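Local coordinates for protein GCN5-related N-acetyltransferase (Exiguobacterium sibiricum 255-15, PDB 3GY9) that binds coenzyme A and is probably an acyltransferase of the GNAT family, its acceptor substrate unknown, at residues A[74-79]-A[111-116]. Sequence-based numbering, arbitrary orientation.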
# COMPACT_ATOMS: atom_id res chain seq x y z
N ALA A 74 -6.37 6.67 17.09
CA ALA A 74 -5.12 6.54 17.83
C ALA A 74 -4.50 5.16 17.58
O ALA A 74 -5.24 4.18 17.40
CB ALA A 74 -5.37 6.74 19.29
N ARG A 75 -3.16 5.10 17.52
CA ARG A 75 -2.40 3.84 17.36
C ARG A 75 -2.82 3.03 16.12
O ARG A 75 -2.66 1.80 16.07
CB ARG A 75 -2.51 3.00 18.63
CG ARG A 75 -1.86 3.65 19.89
CD ARG A 75 -2.09 2.83 21.15
NE ARG A 75 -3.51 2.62 21.39
CZ ARG A 75 -4.12 1.45 21.45
NH1 ARG A 75 -3.46 0.31 21.26
NH2 ARG A 75 -5.43 1.41 21.68
N THR A 76 -3.33 3.75 15.12
CA THR A 76 -3.87 3.14 13.91
C THR A 76 -3.16 3.69 12.68
O THR A 76 -3.01 4.90 12.52
CB THR A 76 -5.39 3.40 13.79
OG1 THR A 76 -6.07 2.82 14.93
CG2 THR A 76 -5.97 2.81 12.51
N GLY A 77 -2.70 2.78 11.83
CA GLY A 77 -2.10 3.18 10.57
C GLY A 77 -3.04 2.86 9.43
O GLY A 77 -3.86 1.97 9.52
N ARG A 78 -2.92 3.63 8.35
CA ARG A 78 -3.71 3.46 7.15
C ARG A 78 -2.80 3.00 6.03
O ARG A 78 -1.77 3.65 5.78
CB ARG A 78 -4.36 4.78 6.76
CG ARG A 78 -5.35 4.61 5.64
CD ARG A 78 -5.93 5.95 5.22
NE ARG A 78 -7.06 5.80 4.30
CZ ARG A 78 -8.34 5.75 4.68
NH1 ARG A 78 -8.69 5.79 5.95
NH2 ARG A 78 -9.27 5.60 3.77
N ILE A 79 -3.15 1.89 5.37
CA ILE A 79 -2.45 1.43 4.19
C ILE A 79 -3.00 2.19 2.99
O ILE A 79 -4.20 2.22 2.80
CB ILE A 79 -2.60 -0.09 4.04
CG1 ILE A 79 -1.87 -0.78 5.22
CG2 ILE A 79 -2.06 -0.56 2.69
CD1 ILE A 79 -2.12 -2.27 5.32
N ARG A 111 -3.11 -1.29 14.99
CA ARG A 111 -4.19 -1.63 14.08
C ARG A 111 -3.88 -1.02 12.73
O ARG A 111 -3.35 0.08 12.68
CB ARG A 111 -5.50 -1.04 14.59
CG ARG A 111 -6.70 -1.33 13.70
CD ARG A 111 -8.00 -0.87 14.35
NE ARG A 111 -8.40 -1.75 15.45
CZ ARG A 111 -8.53 -1.38 16.73
NH1 ARG A 111 -8.33 -0.12 17.11
NH2 ARG A 111 -8.89 -2.28 17.63
N LEU A 112 -4.18 -1.74 11.65
CA LEU A 112 -4.08 -1.19 10.29
C LEU A 112 -5.42 -1.23 9.60
O LEU A 112 -6.15 -2.21 9.72
CB LEU A 112 -3.07 -1.96 9.44
CG LEU A 112 -1.64 -1.97 9.97
CD1 LEU A 112 -0.77 -2.83 9.09
CD2 LEU A 112 -1.05 -0.55 10.07
N VAL A 113 -5.73 -0.14 8.89
CA VAL A 113 -6.99 -0.01 8.19
C VAL A 113 -6.74 0.43 6.76
O VAL A 113 -5.70 0.96 6.44
CB VAL A 113 -7.93 0.98 8.88
CG1 VAL A 113 -8.15 0.56 10.34
CG2 VAL A 113 -7.43 2.42 8.80
N LEU A 114 -7.74 0.21 5.91
CA LEU A 114 -7.64 0.64 4.51
C LEU A 114 -9.04 0.73 3.91
O LEU A 114 -10.00 0.19 4.46
CB LEU A 114 -6.75 -0.31 3.69
CG LEU A 114 -7.20 -1.77 3.60
CD1 LEU A 114 -8.09 -2.02 2.39
CD2 LEU A 114 -5.99 -2.71 3.58
N TYR A 115 -9.09 1.40 2.76
CA TYR A 115 -10.32 1.51 1.98
C TYR A 115 -10.09 0.92 0.61
O TYR A 115 -9.33 1.48 -0.18
CB TYR A 115 -10.75 2.97 1.88
CG TYR A 115 -12.09 3.15 1.22
CD1 TYR A 115 -12.21 3.23 -0.16
CD2 TYR A 115 -13.24 3.21 1.98
CE1 TYR A 115 -13.44 3.38 -0.76
CE2 TYR A 115 -14.49 3.37 1.38
CZ TYR A 115 -14.57 3.45 0.01
OH TYR A 115 -15.80 3.61 -0.59
N SER A 116 -10.73 -0.21 0.32
CA SER A 116 -10.67 -0.82 -1.01
C SER A 116 -12.04 -1.31 -1.41
O SER A 116 -12.57 -2.23 -0.79
CB SER A 116 -9.70 -2.00 -1.01
OG SER A 116 -9.62 -2.55 -2.32
O HOH W 1 -8.81 2.45 15.22
O HOH W 2 -6.75 2.88 2.04
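Arg75 meets Arg111 through a weak backbone bond, Arg111 N to Arg75 O at 3.3 Å and bent to 133°, where pairing begins; Asp110 takes the Arg75 guanidinium in a salt bridge. Thr76 has its CG2 anti to the backbone N, which lays that methyl 3.8 Å from Val113 CG1, while OG1 donates to Ala74 O and receives a proton from a water that accepts from Arg111 NH1; Asp141 holds Arg111 NE in a salt bridge. With an alanine here, Ala74 O would probably lose its hydroxyl donor, the water its link to this strand, and Val113 CG1 its methyl neighbour. Gly77 is gripped through both polar atoms: its N donates to Arg111 O (2.9 Å, 165°) and its O accepts from Val113 N. Leu112 CD2 packs 3.9 Å from Gly77 CA, so close that a CB on this residue would come tight against it. Arg78, extended from CG to NE, brings NH2 to 3.6 Å from Tyr115 CB, its guanidinium plane turned 12° from the Tyr115 ring, though the touch is on CB; Gln70 and Lys135 O hold its end. Ile79 N closes the ladder on Val113 O, and its side chain crosses that of Leu112 at about a right angle, Ile79 CD1 4.0 Å from Leu112 CD1, under helix 93-105. Three parallel bridges, Thr76–Arg111 to Arg78–Val113, thus join strands 76-84 and 111-114 side by side, that helix forming the crossover: the beta-alpha-beta unit of the GNAT fold, whose connection carries CoA-binding residues such as Gly94.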